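Local coordinates for protein endoglucanase (Acetivibrio cellulolyticus, PDB 5NRM) that binds, through the type I cohesin domain present here, the dockerin module of a cellulosomal enzyme, and as a whole protein probably hydrolyses beta-1,4-glucosidic linkages in cellulose, at residues Ser6-Glu11 and Val19-Leu24; Asp36-Tyr41 and Ser114-Pro119. One frame throughout, in Å; residues are numbered along the deposited sequence.

Contact 1. Residues Ser6-Glu11 and Val19-Leu24; sequences SIDTVE and VVPVKL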
ATOM      1  N   SER A   6       2.329   6.150  10.142  1.00 11.56           N
ATOM      2  CA  SER A   6       1.386   6.933  10.897  1.00 12.07           C
ATOM      3  C   SER A   6       0.393   7.652  10.034  1.00 11.34           C
ATOM      4  O   SER A   6       0.646   8.019   8.863  1.00 12.32           O
ATOM      5  CB  SER A   6       2.085   7.925  11.796  1.00 12.54           C
ATOM      6  OG  SER A   6       2.794   8.904  11.040  1.00 13.47           O
ATOM      7  N   ILE A   7      -0.773   7.842  10.593  1.00 10.66           N
ATOM      8  CA  ILE A   7      -1.816   8.624   9.945  1.00 10.27           C
ATOM      9  C   ILE A   7      -2.052   9.839  10.793  1.00 10.78           C
ATOM     10  O   ILE A   7      -2.175   9.748  12.000  1.00 11.09           O
ATOM     11  CB  ILE A   7      -3.130   7.817   9.799  1.00  9.92           C
ATOM     12  CG1 ILE A   7      -2.804   6.510   9.097  1.00 10.18           C
ATOM     13  CG2 ILE A   7      -4.203   8.695   9.125  1.00  9.67           C
ATOM     14  CD1 ILE A   7      -3.999   5.600   8.937  1.00 11.27           C
ATOM     15  N   ASP A   8      -1.983  10.999  10.167  1.00 10.83           N
ATOM     16  CA  ASP A   8      -2.222  12.255  10.880  1.00 11.51           C
ATOM     17  C   ASP A   8      -3.630  12.327  11.479  1.00 11.62           C
ATOM     18  O   ASP A   8      -4.598  11.718  11.006  1.00 10.64           O
ATOM     19  CB  ASP A   8      -2.011  13.498  10.015  1.00 12.76           C
ATOM     20  CG  ASP A   8      -0.530  13.813   9.705  1.00 13.80           C
ATOM     21  OD1 ASP A   8       0.416  13.113  10.160  1.00 15.80           O
ATOM     22  OD2 ASP A   8      -0.369  14.818   8.958  1.00 14.86           O
ATOM     23  N   THR A   9      -3.678  13.119  12.541  1.00 12.24           N
ATOM     24  CA  THR A   9      -4.941  13.606  13.059  1.00 12.96           C
ATOM     25  C   THR A   9      -5.098  15.045  12.570  1.00 13.76           C
ATOM     26  O   THR A   9      -4.214  15.905  12.876  1.00 15.23           O
ATOM     27  CB  THR A   9      -4.939  13.581  14.582  1.00 13.59           C
ATOM     28  OG1 THR A   9      -4.876  12.207  15.015  1.00 14.16           O
ATOM     29  CG2 THR A   9      -6.201  14.208  15.152  1.00 14.47           C
ATOM     30  N   VAL A  10      -6.165  15.303  11.806  1.00 13.50           N
ATOM     31  CA  VAL A  10      -6.300  16.593  11.126  1.00 14.72           C
ATOM     32  C   VAL A  10      -7.644  17.167  11.560  1.00 16.00           C
ATOM     33  O   VAL A  10      -8.616  16.446  11.790  1.00 16.44           O
ATOM     34  CB  VAL A  10      -6.282  16.463   9.574  1.00 15.39           C
ATOM     35  CG1 VAL A  10      -4.971  15.824   9.085  1.00 16.62           C
ATOM     36  CG2 VAL A  10      -7.436  15.675   9.108  1.00 16.31           C
ATOM     37  N   GLU A  11      -7.744  18.473  11.560  1.00 15.99           N
ATOM     38  CA  GLU A  11      -9.047  19.128  11.799  1.00 16.65           C
ATOM     39  C   GLU A  11      -9.775  19.398  10.488  1.00 15.51           C
ATOM     40  O   GLU A  11      -9.177  19.767   9.475  1.00 14.96           O
ATOM     41  CB  GLU A  11      -8.891  20.461  12.569  1.00 19.89           C
ATOM     42  CG  GLU A  11      -8.256  20.235  13.929  1.00 23.30           C
ATOM     43  CD  GLU A  11      -8.443  21.427  14.890  1.00 28.79           C
ATOM     44  OE1 GLU A  11      -8.773  22.562  14.427  1.00 35.88           O
ATOM     45  OE2 GLU A  11      -8.266  21.181  16.120  1.00 35.55           O
ATOM     46  N   VAL A  19      -7.810  16.742   3.675  1.00 10.59           N
ATOM     47  CA  VAL A  19      -6.726  15.835   3.285  1.00 11.21           C
ATOM     48  C   VAL A  19      -6.170  15.231   4.562  1.00 10.20           C
ATOM     49  O   VAL A  19      -5.881  15.932   5.566  1.00 11.14           O
ATOM     50  CB  VAL A  19      -5.624  16.566   2.487  1.00 12.72           C
ATOM     51  CG1 VAL A  19      -4.529  15.601   2.060  1.00 13.11           C
ATOM     52  CG2 VAL A  19      -6.267  17.233   1.288  1.00 15.17           C
ATOM     53  N   VAL A  20      -5.976  13.913   4.549  1.00  9.37           N
ATOM     54  CA  VAL A  20      -5.401  13.147   5.687  1.00  9.41           C
ATOM     55  C   VAL A  20      -4.096  12.497   5.223  1.00  9.14           C
ATOM     56  O   VAL A  20      -4.154  11.588   4.375  1.00  8.73           O
ATOM     57  CB  VAL A  20      -6.365  12.059   6.164  1.00  9.73           C
ATOM     58  CG1 VAL A  20      -5.721  11.326   7.332  1.00 10.36           C
ATOM     59  CG2 VAL A  20      -7.706  12.686   6.617  1.00  9.79           C
ATOM     60  N   PRO A  21      -2.974  13.045   5.664  1.00  9.11           N
ATOM     61  CA  PRO A  21      -1.669  12.478   5.261  1.00  9.11           C
ATOM     62  C   PRO A  21      -1.406  11.177   6.020  1.00  8.94           C
ATOM     63  O   PRO A  21      -1.712  11.005   7.217  1.00  9.08           O
ATOM     64  CB  PRO A  21      -0.689  13.598   5.610  1.00  9.59           C
ATOM     65  CG  PRO A  21      -1.509  14.854   5.671  1.00 10.12           C
ATOM     66  CD  PRO A  21      -2.799  14.404   6.234  1.00  9.69           C
ATOM     67  N   VAL A  22      -0.794  10.234   5.281  1.00  9.08           N
ATOM     68  CA  VAL A  22      -0.212   8.983   5.807  1.00  9.06           C
ATOM     69  C   VAL A  22       1.282   9.061   5.607  1.00  9.20           C
ATOM     70  O   VAL A  22       1.760   9.364   4.494  1.00  9.67           O
ATOM     71  CB  VAL A  22      -0.783   7.764   5.037  1.00  8.99           C
ATOM     72  CG1 VAL A  22      -0.185   6.483   5.576  1.00  9.30           C
ATOM     73  CG2 VAL A  22      -2.299   7.714   5.065  1.00  9.45           C
ATOM     74  N   LYS A  23       2.023   8.873   6.684  1.00  8.95           N
ATOM     75  CA  LYS A  23       3.462   9.212   6.694  1.00  9.85           C
ATOM     76  C   LYS A  23       4.299   7.987   7.078  1.00  9.82           C
ATOM     77  O   LYS A  23       3.811   7.062   7.769  1.00 10.69           O
ATOM     78  CB  LYS A  23       3.725  10.297   7.693  1.00 11.21           C
ATOM     79  CG  LYS A  23       3.025  11.603   7.361  1.00 13.13           C
ATOM     80  CD  LYS A  23       3.190  12.640   8.469  1.00 15.98           C
ATOM     81  CE  LYS A  23       4.344  13.499   8.096  1.00 20.38           C
ATOM     82  NZ  LYS A  23       4.540  14.514   9.119  1.00 21.67           N
ATOM     83  N   LEU A  24       5.564   8.025   6.622  1.00  9.69           N
ATOM     84  CA  LEU A  24       6.613   7.102   7.051  1.00 10.30           C
ATOM     85  C   LEU A  24       7.664   7.910   7.733  1.00 10.71           C
ATOM     86  O   LEU A  24       8.024   9.035   7.318  1.00 10.91           O
ATOM     87  CB  LEU A  24       7.206   6.383   5.871  1.00 10.05           C
ATOM     88  CG  LEU A  24       6.268   5.570   5.048  1.00 10.07           C
ATOM     89  CD1 LEU A  24       7.054   4.846   3.957  1.00 10.44           C
ATOM     90  CD2 LEU A  24       5.466   4.552   5.877  1.00 10.23           C
TER
HETATM   91  O   HOH W   1       5.292   7.989  10.514  1.00 21.01           O
HETATM   92  O   HOH W   2       1.875  16.070   8.257  1.00 33.02           O

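Contact 2. Residues Asp36-Tyr41 and Ser114-Pro119; sequences DFTVTY and SISGTP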
ATOM      1  N   ASP A  36       2.570  -2.444   1.113  1.00  7.72           N
ATOM      2  CA  ASP A  36       1.161  -2.682   0.950  1.00  7.88           C
ATOM      3  C   ASP A  36       0.482  -2.608   2.265  1.00  7.99           C
ATOM      4  O   ASP A  36       0.934  -3.190   3.231  1.00  8.32           O
ATOM      5  CB  ASP A  36       0.828  -4.020   0.208  1.00  8.19           C
ATOM      6  CG  ASP A  36       1.135  -5.256   1.038  1.00  8.39           C
ATOM      7  OD1 ASP A  36       2.316  -5.552   1.093  1.00  8.65           O
ATOM      8  OD2 ASP A  36       0.210  -5.858   1.615  1.00  9.14           O
ATOM      9  N   PHE A  37      -0.671  -1.985   2.276  1.00  8.21           N
ATOM     10  CA  PHE A  37      -1.465  -1.928   3.525  1.00  8.23           C
ATOM     11  C   PHE A  37      -2.864  -1.473   3.207  1.00  8.69           C
ATOM     12  O   PHE A  37      -3.125  -0.981   2.101  1.00  8.55           O
ATOM     13  CB  PHE A  37      -0.814  -1.076   4.629  1.00  8.42           C
ATOM     14  CG  PHE A  37      -0.529   0.351   4.249  1.00  8.43           C
ATOM     15  CD1 PHE A  37      -1.462   1.356   4.324  1.00  8.57           C
ATOM     16  CD2 PHE A  37       0.736   0.698   3.748  1.00  8.84           C
ATOM     17  CE1 PHE A  37      -1.142   2.661   4.001  1.00  8.51           C
ATOM     18  CE2 PHE A  37       1.083   1.983   3.449  1.00  8.58           C
ATOM     19  CZ  PHE A  37       0.125   2.982   3.547  1.00  8.55           C
ATOM     20  N   THR A  38      -3.735  -1.732   4.191  1.00  9.14           N
ATOM     21  CA  THR A  38      -5.142  -1.369   4.099  1.00  9.64           C
ATOM     22  C   THR A  38      -5.340  -0.185   5.025  1.00  9.80           C
ATOM     23  O   THR A  38      -4.847  -0.162   6.133  1.00  9.32           O
ATOM     24  CB  THR A  38      -6.019  -2.508   4.567  1.00 10.94           C
ATOM     25  OG1 THR A  38      -5.860  -3.635   3.725  1.00 11.83           O
ATOM     26  CG2 THR A  38      -7.525  -2.167   4.560  1.00 11.59           C
ATOM     27  N   VAL A  39      -6.137   0.799   4.557  1.00  8.79           N
ATOM     28  CA  VAL A  39      -6.631   1.934   5.364  1.00  9.55           C
ATOM     29  C   VAL A  39      -8.140   1.870   5.481  1.00  9.60           C
ATOM     30  O   VAL A  39      -8.805   1.793   4.471  1.00 10.42           O
ATOM     31  CB  VAL A  39      -6.217   3.304   4.791  1.00  9.74           C
ATOM     32  CG1 VAL A  39      -6.747   4.424   5.691  1.00 10.35           C
ATOM     33  CG2 VAL A  39      -4.730   3.406   4.599  1.00  9.59           C
ATOM     34  N   THR A  40      -8.628   1.823   6.688  1.00 10.03           N
ATOM     35  CA  THR A  40     -10.054   1.923   6.998  1.00 10.83           C
ATOM     36  C   THR A  40     -10.354   3.341   7.424  1.00 11.14           C
ATOM     37  O   THR A  40      -9.524   4.030   8.008  1.00 11.51           O
ATOM     38  CB  THR A  40     -10.560   0.867   7.964  1.00 12.79           C
ATOM     39  OG1 THR A  40      -9.821   0.950   9.155  1.00 15.37           O
ATOM     40  CG2 THR A  40     -10.386  -0.492   7.333  1.00 12.58           C
ATOM     41  N   TYR A  41     -11.584   3.769   7.155  1.00 11.31           N
ATOM     42  CA  TYR A  41     -12.047   5.115   7.562  1.00 10.83           C
ATOM     43  C   TYR A  41     -13.491   5.033   7.934  1.00 11.50           C
ATOM     44  O   TYR A  41     -14.269   4.185   7.417  1.00 11.45           O
ATOM     45  CB  TYR A  41     -11.713   6.145   6.491  1.00 10.24           C
ATOM     46  CG  TYR A  41     -12.414   5.902   5.189  1.00  9.72           C
ATOM     47  CD1 TYR A  41     -13.706   6.459   4.935  1.00 10.03           C
ATOM     48  CD2 TYR A  41     -11.842   5.125   4.193  1.00  9.81           C
ATOM     49  CE1 TYR A  41     -14.379   6.178   3.757  1.00 10.10           C
ATOM     50  CE2 TYR A  41     -12.504   4.857   3.030  1.00  9.93           C
ATOM     51  CZ  TYR A  41     -13.774   5.384   2.779  1.00 10.46           C
ATOM     52  OH  TYR A  41     -14.481   5.091   1.604  1.00 10.85           O
ATOM     53  N   SER A 114      -7.539   4.621   9.986  1.00 10.98           N
ATOM     54  CA  SER A 114      -6.676   3.636  10.679  1.00 11.65           C
ATOM     55  C   SER A 114      -6.034   2.714   9.652  1.00 11.15           C
ATOM     56  O   SER A 114      -6.610   2.381   8.581  1.00 11.12           O
ATOM     57  CB  SER A 114      -7.520   2.765  11.578  1.00 13.29           C
ATOM     58  OG  SER A 114      -8.264   3.553  12.458  1.00 16.33           O
ATOM     59  N   ILE A 115      -4.861   2.172  10.046  1.00 11.11           N
ATOM     60  CA  ILE A 115      -4.337   1.004   9.319  1.00 11.73           C
ATOM     61  C   ILE A 115      -5.093  -0.225   9.793  1.00 12.57           C
ATOM     62  O   ILE A 115      -5.387  -0.335  11.005  1.00 15.85           O
ATOM     63  CB  ILE A 115      -2.850   0.881   9.609  1.00 12.55           C
ATOM     64  CG1 ILE A 115      -2.053   2.144   9.243  1.00 12.23           C
ATOM     65  CG2 ILE A 115      -2.277  -0.373   8.868  1.00 12.57           C
ATOM     66  CD1 ILE A 115      -2.136   2.646   7.798  1.00 12.19           C
ATOM     67  N   SER A 116      -5.464  -1.112   8.870  1.00 12.14           N
ATOM     68  CA  SER A 116      -6.191  -2.320   9.150  1.00 13.50           C
ATOM     69  C   SER A 116      -5.372  -3.564   8.721  1.00 12.91           C
ATOM     70  O   SER A 116      -4.804  -3.554   7.665  1.00 12.11           O
ATOM     71  CB  SER A 116      -7.536  -2.294   8.379  1.00 14.29           C
ATOM     72  OG  SER A 116      -8.294  -3.470   8.623  1.00 16.91           O
ATOM     73  N   GLY A 117      -5.308  -4.568   9.589  1.00 13.01           N
ATOM     74  CA  GLY A 117      -4.573  -5.796   9.299  1.00 13.00           C
ATOM     75  C   GLY A 117      -3.082  -5.572   9.233  1.00 12.69           C
ATOM     76  O   GLY A 117      -2.543  -4.664   9.889  1.00 14.76           O
ATOM     77  N   THR A 118      -2.377  -6.446   8.522  1.00 12.33           N
ATOM     78  CA  THR A 118      -0.911  -6.439   8.557  1.00 12.13           C
ATOM     79  C   THR A 118      -0.344  -5.633   7.436  1.00 11.04           C
ATOM     80  O   THR A 118      -0.560  -5.961   6.283  1.00 11.78           O
ATOM     81  CB  THR A 118      -0.411  -7.925   8.543  1.00 12.24           C
ATOM     82  OG1 THR A 118      -0.815  -8.595   9.760  1.00 14.03           O
ATOM     83  CG2 THR A 118       1.087  -8.008   8.395  1.00 12.74           C
ATOM     84  N   PRO A 119       0.427  -4.601   7.740  1.00 10.68           N
ATOM     85  CA  PRO A 119       1.107  -3.888   6.697  1.00 10.55           C
ATOM     86  C   PRO A 119       2.451  -4.543   6.381  1.00 10.94           C
ATOM     87  O   PRO A 119       3.071  -5.169   7.261  1.00 13.07           O
ATOM     88  CB  PRO A 119       1.292  -2.509   7.298  1.00 10.62           C
ATOM     89  CG  PRO A 119       1.386  -2.687   8.730  1.00 11.30           C
ATOM     90  CD  PRO A 119       0.641  -3.946   9.071  1.00 11.31           C
TER
HETATM   91  O   HOH W   3       0.663  -7.026   4.050  1.00 10.53           O
HETATM   92  O   HOH W   4      -2.482  -3.426   6.227  1.00 14.46           O

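Contact 1. Residues Ser6-Glu11 and Val19-Leu24
D8 lies over the ring of P21 and alongside the chain of K23, and its path can be followed outward. Its CB points toward the other strand, 3.8 Å from P21 O. With CG beside the backbone N (chi1 -73°), the carboxylate divides between two neighbours: OD2 passes over the proline at 3.5 Å from P21 CG, the two side chains crossing at about a right angle, while OD1 meets K23 CD at 3.3 Å. The charges themselves stay apart, OD1 and K23 NZ being 4.5 Å from each other. A water links the two groups through the other oxygen, donating to D8 OD2 and accepting from K23 NZ, so the carboxylate and the ammonium are joined indirectly, and K23, bent at chi3, lends mostly its methylenes to the aspartate.

The backbone beneath carries the pairing. K23 N reaches S6 O at 2.7 Å and S6 N answers to K23 O; D8 N then bonds to P21 O. On the opposite, inward face, I7 CG2 rests against V20 CG1 (3.5 Å). Beyond D8, where the first strand is interrupted, V10 CG1 packs against P21 CD, and V10 is bonded by its backbone to A137 and N139. This is an antiparallel beta hairpin with a break in its first strand, within the beta-sandwich of a cohesin.

Contact 2. Residues Asp36-Tyr41 and Ser114-Pro119
T40 and S114 face each other as an antiparallel hydrogen-bonded pair: T40 N donates to S114 O at 2.8 Å, and S114 N returns the bond to T40 O. One step on, V39 and I115 form a non-hydrogen-bonded pair, with the CA-H of V39 directed at S114 O. S116 N still reaches T38 O (3.0 Å), but from above the carbonyl plane, 41° out of it. In place of a direct return bond, a water accepts from T38 N and donates to S116 O. A further water lies between D36 OD2 (2.7 Å) and T118 O.

Side chains follow the same division. On the outer face, chi1 of 58° for OG1 puts the methyl CG2 of T40 beside its backbone N, anti to the carbonyl carbon, where it lies 3.5 Å from S116 CB; T38 CG2 touches the same S116 CB. On the inner face, I115 CD1 comes obliquely to the F37 ring, 3.8 Å from F37 CD1, while V39 CG2 lies in the ring plane at its edge. Past the corner at G117, P119 CB packs on F37 CB at 3.7 Å.

In the second shell, N135 OD1 accepts from I115 N and K75 NZ donates to T38 OG1. At the interface, D36 OD1 is hydrogen-bonded to S13 of the bound dockerin chain. Strand 34-41 runs between strand 73-79, bonded through F37 with V76 and V39 with L74, and strand 110-116, whose chain continues beyond the corner into strand 118-122 along the same partner.

How the contacts relate
Contacts 1 and 2 illustrate how a beta-sandwich is closed from within: they lie about 13 Å apart, centre to centre, yet their inward side chains meet. I7 of contact 1 extends CD1 to within 3.7 Å of I115 CD1 in contact 2, and V22 CG1 comes 4.1 Å from F37 CZ, so both pairs of strands share one apolar core. Along the chain they are in series, the hairpin 6-11/19-24 closing before 36-41 begins its long-range pairing with 114-119. Their outward roles differ. D36 in contact 2 belongs to the surface that meets the dockerin, whereas neither segment of contact 1 touches the partner chain.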